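Local structure of beta-ketoacyl-[acyl-carrier-protein] synthase FabY (Pseudomonas aeruginosa, 4CW4) at residues G296-V299 and I300-G303; T333-G336 and L337-I340; E573-E576 and Q577-A580; D586-L590 and Q591-E595. The protein condenses acetyl-CoA with malonyl-ACP to give acetoacetyl-ACP, the primer of fatty acid synthesis, and also accepts short acyl-CoAs such as butyryl-CoA and hexanoyl-CoA. All coordinates share one frame; numbering follows the deposited sequence.

Interaction 1 of 4, residues G296-V299 and I300-G303; sequences GIDV and ITSG
I297 and T301, one turn apart on the last stretch of helix 288-301, lie side by side and point the same way, their CG2 methyls 4.1 Å apart. Beneath them the backbone is drawn tight: T301 N gives a nearly straight bond of 2.9 Å to I297 O (168° at the hydrogen). I300, on the closely packed side, sets its CG1 3.5 Å from G296 O, while its side chain and that of V299 both lie against V308 of strand 307-314. I300 also reaches L372 of strand 366-374, and I297 touches V389 and V392 of strand 387-394, so the apolar side chains of the helix end rest on three strands of the thiolase-type ketosynthase core. The helix stops in a Schellman motif: G303 takes positive phi (88°), where a side chain would run into the carbonyl O of S302, and its N bonds I300 O at 3.1 Å. The looser side belongs to D298 and S302. With chi1 at 70°, S302 OG sits between its own N and carbonyl carbon and folds back onto D298 O at 2.9 Å; S302 N meets that same oxygen, D298 O, at 3.0 Å from the other face of the carbonyl plane. A water joins D298 O to T301 OG1, at 3.0 Å from the hydroxyl oxygen. Here the second subunit comes in: D298 OD2 is hydrogen-bonded to Q304 NE2 of the second subunit, and S302 packs on Q4 of that subunit while its OG also bonds Q304 of its own chain.

Interaction 2 of 4, residues T333-G336 and L337-I340; sequences TEEG and LRLI
R338 lies across both E334 and E335 in the first turns of helix 334-341, a surface salt-bridge network of i to i+4 and i to i+3 pairs within the ketosynthase domain. Its CB rests about equally far from the carbonyl oxygens of E334 and E335, and R338 CG comes to 3.3 Å from E334 O. From there the chain runs extended to NE; R338 CD passes E335 OE1 at 3.8 Å. R338 NE is 3.9 Å from E334 CG and gives its hydrogen to D344 O, which ties the arginine to the following loop. The guanidinium has E334 CD over one face, the carboxylate stacked almost parallel to it (planes 6° apart). The long pair of E334 OE1 and R338 NH2, 3.8 Å, is therefore one of charge without a directed N-H. E335 instead bends at chi2 (-57°) and brings its carboxylate to the guanidinium edge, turned steeply to it; the modelled OE2 to NH1 distance is too short for its exact value to be trusted. At the helix start T333 is the N-cap, and L337 N closes the first turn on T333 O. The threonine hydroxyl oxygen, T333 OG1, accepts from G336 N at 2.8 Å.

Interaction 3 of 4, residues E573-E576 and Q577-A580; sequences EKRE and QTRA
R575 places CG anti to its backbone N (chi1 -180°) and then bends at chi3 (78°), whereas R579 runs extended from CG to NE; the two chains therefore travel side by side and end with their guanidinium groups stacked. The planes are 12° apart with centres 3.7 Å from each other, and R579 NH2 sits over the centre of the R575 group, 3.3 Å from R575 CZ. Two like charges so close are probably made tolerable by acids around them: R575 NH1 forms a salt bridge with E556 and R579 NH2 one with D384. E576 adds negative charge nearby, its OE1 joined to R579 NH1 through a water that donates to the carboxylate at 2.6 Å from OE1 and accepts in the guanidinium plane. On another side of the helix, a second water donates to both K574 O and Q577 OE1, lying 2.7 Å from Q577 OE1. The backbone bond from R579 N to R575 O, 2.9 Å, joins the bases of the stacked pair. Helix 565-590 thus lays this face against two neighbours: helix 552-563 through E556, and the end of helix 375-381 with the loop after it, where K574 NZ bonds R380 O, T578 OG1 bonds G382 O and R579 meets D384.

Interaction 4 of 4, residues D586-L590 and Q591-E595; sequences DQRAL and QGDLE
Where helix 565-590 ends, the carbonyls of its last turn meet the turning chain: G592 N bonds A589 O at 3.0 Å and D593 N bonds R588 O at 2.9 Å. R588, bent at chi2 and chi3 (-43° and -55°), doubles back along this turn and grips D593 side-on. R588 NE and NH2 both reach D593 OD2, at 2.9 Å and 3.2 Å, and the oxygen lies in the guanidinium plane, although that plane stands steeply to the carboxylate and the nitrogens approach OD2 on its anti side. The turn is a Schellman motif: G592 has positive phi (86°), a conformation in which a side chain would be pressed against the carbonyl O of Q591. Apolar contact follows just beyond, as L594 CD2 comes 3.6 Å from A589 CB, with L594 also on L182 and A589 on R23 of strand 22-23. In the conformer described (a second exists), Q591 crosses R588, its CB over one face of the guanidinium and Q591 CG 3.9 Å from R588 NH1. In this same conformer Q591 OE1 accepts from G62 N, and a water that accepts from R588 NH1 gives it a weak further bond.

Interactions 3 and 4 share helix 565-590, the first along its exposed middle and the second at its C-terminal end, their centres about 20 Å apart. Interaction 1 is the buried one: it ends a helix against core strands and the second subunit, and apolar side chains and backbone bonds dominate it. Interaction 2, about 46 Å from interaction 1 between centres and on the opposite side of the chain's centre, is a surface contact at a helix start. Interactions 1 and 4 both end helices in Schellman motifs. Arginine serves interactions 2, 3 and 4 differently: against two acids, one over its face and one at its edge; stacked on another arginine; and on a single carboxylate oxygen past the turn.

Interaction 1 of 4, residues G296-V299 and I300-G303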
ATOM      1  N   GLY A 296      10.789   7.964  -5.871  1.00 10.73           N
ATOM      2  CA  GLY A 296      11.641   7.875  -7.043  1.00 10.96           C
ATOM      3  C   GLY A 296      12.653   8.991  -7.133  1.00 11.94           C
ATOM      4  O   GLY A 296      13.813   8.745  -7.454  1.00 12.56           O
ATOM      5  N   ILE A 297      12.215  10.218  -6.867  1.00 11.10           N
ATOM      6  CA  ILE A 297      13.101  11.368  -6.904  1.00 12.76           C
ATOM      7  C   ILE A 297      14.150  11.206  -5.823  1.00 12.86           C
ATOM      8  O   ILE A 297      15.340  11.434  -6.042  1.00 14.16           O
ATOM      9  CB  ILE A 297      12.316  12.679  -6.648  1.00 14.82           C
ATOM     10  CG1 ILE A 297      11.389  12.989  -7.820  1.00 16.44           C
ATOM     11  CG2 ILE A 297      13.267  13.855  -6.366  1.00 16.76           C
ATOM     12  CD1 ILE A 297      10.335  14.022  -7.418  1.00 18.23           C
ATOM     13  N   ASP A 298      13.712  10.789  -4.649  1.00 12.38           N
ATOM     14  CA  ASP A 298      14.637  10.717  -3.531  1.00 14.66           C
ATOM     15  C   ASP A 298      15.727   9.681  -3.750  1.00 12.23           C
ATOM     16  O   ASP A 298      16.875   9.930  -3.383  1.00 11.74           O
ATOM     17  CB  ASP A 298      13.899  10.478  -2.233  1.00 18.30           C
ATOM     18  CG  ASP A 298      13.163  11.715  -1.759  1.00 21.79           C
ATOM     19  OD1 ASP A 298      13.309  12.804  -2.383  1.00 24.39           O
ATOM     20  OD2 ASP A 298      12.462  11.603  -0.749  1.00 22.98           O
ATOM     21  N   VAL A 299      15.400   8.535  -4.340  1.00 11.83           N
ATOM     22  CA  VAL A 299      16.415   7.529  -4.569  1.00 11.80           C
ATOM     23  C   VAL A 299      17.400   7.971  -5.643  1.00 10.98           C
ATOM     24  O   VAL A 299      18.568   7.553  -5.599  1.00 12.36           O
ATOM     25  CB  VAL A 299      15.851   6.125  -4.883  1.00 13.01           C
ATOM     26  CG1 VAL A 299      15.031   5.622  -3.710  1.00 12.91           C
ATOM     27  CG2 VAL A 299      15.003   6.112  -6.108  1.00 14.40           C
ATOM     28  N   ILE A 300      16.975   8.838  -6.571  1.00 10.26           N
ATOM     29  CA  ILE A 300      17.910   9.332  -7.572  1.00 10.01           C
ATOM     30  C   ILE A 300      18.804  10.388  -6.962  1.00 11.65           C
ATOM     31  O   ILE A 300      20.015  10.333  -7.116  1.00 12.38           O
ATOM     32  CB  ILE A 300      17.181   9.868  -8.829  1.00 11.11           C
ATOM     33  CG1 ILE A 300      16.604   8.681  -9.613  1.00 12.99           C
ATOM     34  CG2 ILE A 300      18.119  10.661  -9.715  1.00 10.84           C
ATOM     35  CD1 ILE A 300      15.671   9.063 -10.718  1.00 13.34           C
ATOM     36  N   THR A 301      18.227  11.332  -6.231  1.00 11.98           N
ATOM     37  CA  THR A 301      19.039  12.424  -5.695  1.00 13.51           C
ATOM     38  C   THR A 301      20.007  11.921  -4.599  1.00 14.95           C
ATOM     39  O   THR A 301      21.098  12.467  -4.428  1.00 16.44           O
ATOM     40  CB  THR A 301      18.161  13.609  -5.199  1.00 15.45           C
ATOM     41  OG1 THR A 301      17.294  13.187  -4.140  1.00 16.04           O
ATOM     42  CG2 THR A 301      17.315  14.158  -6.328  1.00 16.11           C
ATOM     43  N   SER A 302      19.634  10.858  -3.894  1.00 14.97           N
ATOM     44  CA  SER A 302      20.496  10.307  -2.851  1.00 16.26           C
ATOM     45  C   SER A 302      21.532   9.322  -3.400  1.00 18.03           C
ATOM     46  O   SER A 302      22.432   8.902  -2.672  1.00 19.84           O
ATOM     47  CB  SER A 302      19.668   9.600  -1.782  1.00 16.90           C
ATOM     48  OG  SER A 302      19.113   8.420  -2.317  1.00 17.69           O
ATOM     49  N   GLY A 303      21.407   8.938  -4.662  1.00 17.90           N
ATOM     50  CA  GLY A 303      22.375   8.043  -5.265  1.00 18.03           C
ATOM     51  C   GLY A 303      22.137   6.574  -5.110  1.00 16.85           C
ATOM     52  O   GLY A 303      22.997   5.759  -5.468  1.00 19.00           O
TER
HETATM   53  O   HOH W   1      17.287  12.265  -1.258  1.00 22.03           O

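Interaction 2 of 4, residues T333-G336 and L337-I340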
ATOM      1  N   THR A 333     -23.877  10.714  -9.870  1.00 12.45           N
ATOM      2  CA  THR A 333     -24.946   9.769 -10.190  1.00 12.48           C
ATOM      3  C   THR A 333     -25.768  10.263 -11.379  1.00 12.79           C
ATOM      4  O   THR A 333     -25.706  11.432 -11.752  1.00 13.13           O
ATOM      5  CB  THR A 333     -25.908   9.631  -9.014  1.00 14.50           C
ATOM      6  OG1 THR A 333     -26.612  10.861  -8.836  1.00 14.98           O
ATOM      7  CG2 THR A 333     -25.166   9.257  -7.727  1.00 14.59           C
ATOM      8  N   GLU A 334     -26.534   9.369 -11.987  1.00 12.78           N
ATOM      9  CA  GLU A 334     -27.459   9.793 -13.025  1.00 13.97           C
ATOM     10  C   GLU A 334     -28.406  10.882 -12.506  1.00 14.70           C
ATOM     11  O   GLU A 334     -28.623  11.892 -13.169  1.00 15.76           O
ATOM     12  CB  GLU A 334     -28.246   8.602 -13.561  1.00 14.82           C
ATOM     13  CG  GLU A 334     -29.289   8.956 -14.613  1.00 15.35           C
ATOM     14  CD  GLU A 334     -29.874   7.716 -15.251  1.00 16.83           C
ATOM     15  OE1 GLU A 334     -30.458   6.884 -14.513  1.00 18.09           O
ATOM     16  OE2 GLU A 334     -29.753   7.575 -16.487  1.00 18.84           O
ATOM     17  N   GLU A 335     -28.959  10.709 -11.314  1.00 15.42           N
ATOM     18  CA  GLU A 335     -29.853  11.731 -10.792  1.00 18.49           C
ATOM     19  C   GLU A 335     -29.144  13.066 -10.577  1.00 17.92           C
ATOM     20  O   GLU A 335     -29.721  14.123 -10.830  1.00 18.97           O
ATOM     21  CB  GLU A 335     -30.521  11.267  -9.501  1.00 22.29           C
ATOM     22  CG  GLU A 335     -31.631  10.256  -9.724  1.00 25.48           C
ATOM     23  CD  GLU A 335     -32.749  10.761 -10.650  1.00 28.74           C
ATOM     24  OE1 GLU A 335     -33.114  11.957 -10.615  1.00 29.56           O
ATOM     25  OE2 GLU A 335     -33.257   9.945 -11.429  1.00 30.43           O
ATOM     26  N   GLY A 336     -27.890  13.022 -10.131  1.00 17.26           N
ATOM     27  CA  GLY A 336     -27.122  14.240  -9.942  1.00 17.24           C
ATOM     28  C   GLY A 336     -26.949  14.987 -11.250  1.00 16.94           C
ATOM     29  O   GLY A 336     -27.131  16.199 -11.323  1.00 17.41           O
ATOM     30  N   LEU A 337     -26.611  14.258 -12.306  1.00 16.02           N
ATOM     31  CA  LEU A 337     -26.427  14.875 -13.602  1.00 16.40           C
ATOM     32  C   LEU A 337     -27.742  15.382 -14.189  1.00 16.82           C
ATOM     33  O   LEU A 337     -27.764  16.388 -14.899  1.00 17.26           O
ATOM     34  CB  LEU A 337     -25.737  13.903 -14.560  1.00 15.50           C
ATOM     35  CG  LEU A 337     -24.303  13.535 -14.159  1.00 15.03           C
ATOM     36  CD1 LEU A 337     -23.819  12.320 -14.935  1.00 16.21           C
ATOM     37  CD2 LEU A 337     -23.357  14.733 -14.377  1.00 14.47           C
ATOM     38  N   ARG A 338     -28.843  14.693 -13.902  1.00 17.70           N
ATOM     39  CA  ARG A 338     -30.152  15.155 -14.355  1.00 19.19           C
ATOM     40  C   ARG A 338     -30.462  16.534 -13.794  1.00 21.04           C
ATOM     41  O   ARG A 338     -31.074  17.362 -14.466  1.00 22.47           O
ATOM     42  CB  ARG A 338     -31.233  14.161 -13.937  1.00 19.26           C
ATOM     43  CG  ARG A 338     -31.263  12.919 -14.800  1.00 21.27           C
ATOM     44  CD  ARG A 338     -32.328  11.936 -14.315  1.00 23.21           C
ATOM     45  NE  ARG A 338     -32.583  10.879 -15.294  1.00 24.53           N
ATOM     46  CZ  ARG A 338     -33.205   9.735 -15.023  1.00 27.38           C
ATOM     47  NH1 ARG A 338     -33.657   9.488 -13.795  1.00 28.63           N
ATOM     48  NH2 ARG A 338     -33.399   8.841 -15.984  1.00 28.48           N
ATOM     49  N   LEU A 339     -30.046  16.778 -12.561  1.00 21.77           N
ATOM     50  CA  LEU A 339     -30.281  18.070 -11.923  1.00 23.00           C
ATOM     51  C   LEU A 339     -29.454  19.153 -12.593  1.00 23.84           C
ATOM     52  O   LEU A 339     -29.947  20.255 -12.811  1.00 24.31           O
ATOM     53  CB  LEU A 339     -29.945  18.010 -10.432  1.00 25.06           C
ATOM     54  CG  LEU A 339     -30.952  17.276  -9.550  1.00 28.27           C
ATOM     55  CD1 LEU A 339     -30.453  17.176  -8.123  1.00 29.51           C
ATOM     56  CD2 LEU A 339     -32.304  17.974  -9.564  1.00 29.30           C
ATOM     57  N   ILE A 340     -28.198  18.841 -12.916  1.00 24.44           N
ATOM     58  CA  ILE A 340     -27.332  19.810 -13.575  1.00 25.23           C
ATOM     59  C   ILE A 340     -27.839  20.141 -14.978  1.00 25.38           C
ATOM     60  O   ILE A 340     -27.831  21.303 -15.388  1.00 26.52           O
ATOM     61  CB  ILE A 340     -25.881  19.308 -13.624  1.00 26.12           C
ATOM     62  CG1 ILE A 340     -25.295  19.333 -12.212  1.00 27.23           C
ATOM     63  CG2 ILE A 340     -24.993  20.189 -14.550  1.00 25.81           C
ATOM     64  CD1 ILE A 340     -24.052  18.548 -12.069  1.00 26.77           C
TER

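Interaction 3 of 4, residues E573-E576 and Q577-A580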
ATOM      1  N   GLU A 573      24.369  13.355 -30.422  1.00 12.61           N
ATOM      2  CA  GLU A 573      24.584  12.359 -31.462  1.00 12.70           C
ATOM      3  C   GLU A 573      23.953  11.003 -31.104  1.00 12.25           C
ATOM      4  O   GLU A 573      23.288  10.389 -31.938  1.00 13.03           O
ATOM      5  CB  GLU A 573      26.069  12.188 -31.754  1.00 14.25           C
ATOM      6  CG  GLU A 573      26.711  13.400 -32.392  1.00 16.94           C
ATOM      7  CD  GLU A 573      25.974  13.872 -33.615  1.00 18.68           C
ATOM      8  OE1 GLU A 573      26.122  13.198 -34.652  1.00 21.23           O
ATOM      9  OE2 GLU A 573      25.227  14.881 -33.536  1.00 17.44           O
ATOM     10  N   LYS A 574      24.188  10.515 -29.888  1.00 13.13           N
ATOM     11  CA  LYS A 574      23.617   9.231 -29.476  1.00 12.53           C
ATOM     12  C   LYS A 574      22.098   9.317 -29.445  1.00 12.46           C
ATOM     13  O   LYS A 574      21.402   8.369 -29.818  1.00 13.27           O
ATOM     14  CB  LYS A 574      24.112   8.833 -28.089  1.00 13.85           C
ATOM     15  CG  LYS A 574      25.573   8.441 -28.026  1.00 16.91           C
ATOM     16  CD  LYS A 574      25.959   8.044 -26.619  1.00 19.57           C
ATOM     17  CE  LYS A 574      27.457   7.900 -26.463  1.00 23.12           C
ATOM     18  NZ  LYS A 574      27.867   7.909 -25.015  1.00 25.39           N
ATOM     19  N   ARG A 575      21.578  10.474 -29.058  1.00 10.53           N
ATOM     20  CA  ARG A 575      20.150  10.632 -28.946  1.00 11.31           C
ATOM     21  C   ARG A 575      19.449  10.613 -30.307  1.00 12.31           C
ATOM     22  O   ARG A 575      18.266  10.250 -30.381  1.00 12.26           O
ATOM     23  CB  ARG A 575      19.823  11.904 -28.179  1.00 11.20           C
ATOM     24  CG  ARG A 575      18.329  12.144 -28.011  1.00 11.52           C
ATOM     25  CD  ARG A 575      18.077  13.271 -27.063  1.00 12.68           C
ATOM     26  NE  ARG A 575      18.293  14.570 -27.674  1.00 13.66           N
ATOM     27  CZ  ARG A 575      18.030  15.715 -27.057  1.00 13.52           C
ATOM     28  NH1 ARG A 575      17.617  15.708 -25.801  1.00 14.35           N
ATOM     29  NH2 ARG A 575      18.161  16.857 -27.691  1.00 14.60           N
ATOM     30  N   GLU A 576      20.134  11.007 -31.379  1.00 12.84           N
ATOM     31  CA  GLU A 576      19.506  10.858 -32.687  1.00 13.03           C
ATOM     32  C   GLU A 576      19.174   9.381 -32.958  1.00 13.34           C
ATOM     33  O   GLU A 576      18.146   9.059 -33.577  1.00 13.90           O
ATOM     34  CB  GLU A 576      20.407  11.423 -33.780  1.00 13.70           C
ATOM     35  CG  GLU A 576      20.483  12.928 -33.793  1.00 14.45           C
ATOM     36  CD  GLU A 576      19.128  13.577 -33.989  1.00 14.42           C
ATOM     37  OE1 GLU A 576      18.451  13.825 -32.981  1.00 15.37           O
ATOM     38  OE2 GLU A 576      18.731  13.824 -35.145  1.00 15.21           O
ATOM     39  N   GLN A 577      20.030   8.481 -32.486  1.00 13.22           N
ATOM     40  CA  GLN A 577      19.826   7.055 -32.725  1.00 15.09           C
ATOM     41  C   GLN A 577      18.730   6.521 -31.815  1.00 13.66           C
ATOM     42  O   GLN A 577      17.883   5.730 -32.233  1.00 14.06           O
ATOM     43  CB  GLN A 577      21.136   6.292 -32.483  1.00 19.07           C
ATOM     44  CG  GLN A 577      22.269   6.682 -33.430  1.00 25.34           C
ATOM     45  CD  GLN A 577      23.610   6.053 -33.047  1.00 30.90           C
ATOM     46  OE1 GLN A 577      23.912   5.849 -31.865  1.00 33.39           O
ATOM     47  NE2 GLN A 577      24.420   5.755 -34.050  1.00 32.85           N
ATOM     48  N   THR A 578      18.745   6.928 -30.551  1.00 12.63           N
ATOM     49  CA  THR A 578      17.695   6.446 -29.658  1.00 12.65           C
ATOM     50  C   THR A 578      16.328   6.999 -30.094  1.00 12.52           C
ATOM     51  O   THR A 578      15.339   6.290 -30.017  1.00 12.12           O
ATOM     52  CB  THR A 578      17.961   6.772 -28.206  1.00 15.01           C
ATOM     53  OG1 THR A 578      17.793   8.146 -27.996  1.00 16.44           O
ATOM     54  CG2 THR A 578      19.347   6.423 -27.776  1.00 13.34           C
ATOM     55  N   ARG A 579      16.273   8.217 -30.633  1.00 11.72           N
ATOM     56  CA  ARG A 579      14.996   8.752 -31.124  1.00 11.14           C
ATOM     57  C   ARG A 579      14.494   7.958 -32.300  1.00 12.00           C
ATOM     58  O   ARG A 579      13.298   7.731 -32.407  1.00 11.96           O
ATOM     59  CB  ARG A 579      15.085  10.240 -31.487  1.00 11.92           C
ATOM     60  CG  ARG A 579      15.107  11.113 -30.260  1.00 12.40           C
ATOM     61  CD  ARG A 579      15.366  12.577 -30.586  1.00 11.93           C
ATOM     62  NE  ARG A 579      15.074  13.387 -29.418  1.00 12.62           N
ATOM     63  CZ  ARG A 579      15.252  14.691 -29.325  1.00 12.53           C
ATOM     64  NH1 ARG A 579      15.725  15.389 -30.363  1.00 12.34           N
ATOM     65  NH2 ARG A 579      14.940  15.305 -28.198  1.00 13.90           N
ATOM     66  N   ALA A 580      15.401   7.552 -33.190  1.00 12.86           N
ATOM     67  CA  ALA A 580      15.019   6.698 -34.309  1.00 13.37           C
ATOM     68  C   ALA A 580      14.451   5.345 -33.828  1.00 12.55           C
ATOM     69  O   ALA A 580      13.466   4.860 -34.354  1.00 13.17           O
ATOM     70  CB  ALA A 580      16.218   6.505 -35.253  1.00 13.89           C
TER
HETATM   71  O   HOH W   2      22.616   5.579 -29.465  1.00 29.89           O
HETATM   72  O   HOH W   3      16.026  14.746 -33.143  1.00 13.25           O

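Interaction 4 of 4, residues D586-L590 and Q591-E595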
ATOM      1  N   ASP A 586       7.006   3.238 -31.877  1.00 10.82           N
ATOM      2  CA  ASP A 586       5.711   3.908 -32.044  1.00 10.87           C
ATOM      3  C   ASP A 586       5.019   3.421 -33.328  1.00 10.57           C
ATOM      4  O   ASP A 586       3.834   3.157 -33.327  1.00 10.54           O
ATOM      5  CB  ASP A 586       5.928   5.425 -32.088  1.00 10.97           C
ATOM      6  CG  ASP A 586       4.640   6.224 -32.154  1.00 11.84           C
ATOM      7  OD1 ASP A 586       3.635   5.851 -31.502  1.00 11.26           O
ATOM      8  OD2 ASP A 586       4.650   7.266 -32.848  1.00 13.73           O
ATOM      9  N   GLN A 587       5.767   3.294 -34.420  1.00 11.64           N
ATOM     10  CA  GLN A 587       5.200   2.797 -35.674  1.00 12.68           C
ATOM     11  C   GLN A 587       4.664   1.387 -35.532  1.00 12.30           C
ATOM     12  O   GLN A 587       3.602   1.068 -36.067  1.00 13.08           O
ATOM     13  CB  GLN A 587       6.266   2.815 -36.763  1.00 14.99           C
ATOM     14  CG  GLN A 587       6.593   4.205 -37.273  1.00 17.44           C
ATOM     15  CD  GLN A 587       5.606   4.660 -38.308  1.00 21.41           C
ATOM     16  OE1 GLN A 587       5.589   4.165 -39.449  1.00 24.72           O
ATOM     17  NE2 GLN A 587       4.758   5.590 -37.923  1.00 23.15           N
ATOM     18  N   ARG A 588       5.386   0.518 -34.825  1.00 11.79           N
ATOM     19  CA  ARG A 588       4.875  -0.832 -34.644  1.00 11.65           C
ATOM     20  C   ARG A 588       3.615  -0.808 -33.776  1.00 11.17           C
ATOM     21  O   ARG A 588       2.650  -1.532 -34.035  1.00 11.23           O
ATOM     22  CB  ARG A 588       5.935  -1.736 -34.002  1.00 13.65           C
ATOM     23  CG  ARG A 588       7.166  -2.059 -34.891  1.00 14.23           C
ATOM     24  CD  ARG A 588       6.826  -2.381 -36.337  1.00 15.54           C
ATOM     25  NE  ARG A 588       5.850  -3.458 -36.464  1.00 15.58           N
ATOM     26  CZ  ARG A 588       4.965  -3.554 -37.441  1.00 15.93           C
ATOM     27  NH1 ARG A 588       4.926  -2.653 -38.399  1.00 15.71           N
ATOM     28  NH2 ARG A 588       4.113  -4.550 -37.460  1.00 17.26           N
ATOM     29  N   ALA A 589       3.636   0.009 -32.728  1.00 11.23           N
ATOM     30  CA  ALA A 589       2.512   0.089 -31.801  1.00 11.81           C
ATOM     31  C   ALA A 589       1.251   0.570 -32.514  1.00 11.60           C
ATOM     32  O   ALA A 589       0.150   0.105 -32.214  1.00 11.77           O
ATOM     33  CB  ALA A 589       2.867   0.978 -30.613  1.00 11.88           C
ATOM     34  N   LEU A 590       1.420   1.479 -33.473  1.00 11.55           N
ATOM     35  CA  LEU A 590       0.304   1.996 -34.249  1.00 11.35           C
ATOM     36  C   LEU A 590      -0.361   0.858 -35.006  1.00 13.28           C
ATOM     37  O   LEU A 590      -1.576   0.856 -35.197  1.00 15.23           O
ATOM     38  CB  LEU A 590       0.764   3.093 -35.218  1.00 11.61           C
ATOM     39  CG  LEU A 590       1.017   4.439 -34.546  1.00 12.90           C
ATOM     40  CD1 LEU A 590       1.809   5.386 -35.456  1.00 14.95           C
ATOM     41  CD2 LEU A 590      -0.305   5.077 -34.121  1.00 12.85           C
ATOM     42  N   GLN A 591       0.450  -0.113 -35.418  0.53 13.62           N
ATOM     43  CA  GLN A 591      -0.018  -1.256 -36.182  0.53 14.56           C
ATOM     44  C   GLN A 591      -0.563  -2.374 -35.294  0.53 14.17           C
ATOM     45  O   GLN A 591      -1.011  -3.408 -35.792  0.53 15.03           O
ATOM     46  CB  GLN A 591       1.119  -1.789 -37.056  0.53 16.26           C
ATOM     47  CG  GLN A 591       1.464  -0.897 -38.229  0.53 17.70           C
ATOM     48  CD  GLN A 591       0.587  -1.153 -39.423  0.53 19.15           C
ATOM     49  OE1 GLN A 591       0.681  -2.204 -40.064  0.53 20.64           O
ATOM     50  NE2 GLN A 591      -0.290  -0.203 -39.726  0.53 20.10           N
ATOM     51  N   GLY A 592      -0.535  -2.166 -33.980  1.00 13.85           N
ATOM     52  CA  GLY A 592      -0.990  -3.172 -33.044  1.00 14.04           C
ATOM     53  C   GLY A 592       0.069  -4.188 -32.657  1.00 14.79           C
ATOM     54  O   GLY A 592      -0.224  -5.211 -32.032  1.00 17.84           O
ATOM     55  N   ASP A 593       1.314  -3.902 -33.007  1.00 13.00           N
ATOM     56  CA  ASP A 593       2.423  -4.801 -32.728  1.00 12.78           C
ATOM     57  C   ASP A 593       3.140  -4.319 -31.476  1.00 12.50           C
ATOM     58  O   ASP A 593       4.095  -3.557 -31.555  1.00 13.90           O
ATOM     59  CB  ASP A 593       3.349  -4.793 -33.943  1.00 13.10           C
ATOM     60  CG  ASP A 593       4.512  -5.763 -33.842  1.00 14.36           C
ATOM     61  OD1 ASP A 593       4.585  -6.555 -32.889  1.00 15.51           O
ATOM     62  OD2 ASP A 593       5.356  -5.743 -34.767  1.00 15.03           O
ATOM     63  N   LEU A 594       2.640  -4.743 -30.317  1.00 12.14           N
ATOM     64  CA  LEU A 594       3.034  -4.165 -29.027  1.00 12.24           C
ATOM     65  C   LEU A 594       4.113  -4.981 -28.308  1.00 12.69           C
ATOM     66  O   LEU A 594       4.798  -4.461 -27.415  1.00 13.72           O
ATOM     67  CB  LEU A 594       1.799  -4.018 -28.130  1.00 12.83           C
ATOM     68  CG  LEU A 594       0.761  -3.011 -28.628  1.00 14.15           C
ATOM     69  CD1 LEU A 594      -0.517  -3.097 -27.773  1.00 15.79           C
ATOM     70  CD2 LEU A 594       1.343  -1.602 -28.607  1.00 14.06           C
ATOM     71  N   GLU A 595       4.247  -6.247 -28.708  1.00 13.82           N
ATOM     72  CA  GLU A 595       5.212  -7.212 -28.149  1.00 15.44           C
ATOM     73  C   GLU A 595       5.384  -7.075 -26.636  1.00 14.09           C
ATOM     74  O   GLU A 595       6.431  -6.696 -26.108  1.00 14.95           O
ATOM     75  CB  GLU A 595       6.551  -7.152 -28.893  1.00 19.04           C
ATOM     76  CG  GLU A 595       7.444  -8.387 -28.673  1.00 22.02           C
ATOM     77  CD  GLU A 595       6.911  -9.665 -29.316  1.00 24.81           C
ATOM     78  OE1 GLU A 595       5.974  -9.604 -30.141  1.00 24.66           O
ATOM     79  OE2 GLU A 595       7.440 -10.757 -28.972  1.00 28.22           O
TER
HETATM   80  O   HOH W   4       2.369  -3.923 -40.067  1.00 32.34           O
HETATM   81  O   HOH W   5       3.616  -1.808 -41.133  1.00 34.20           O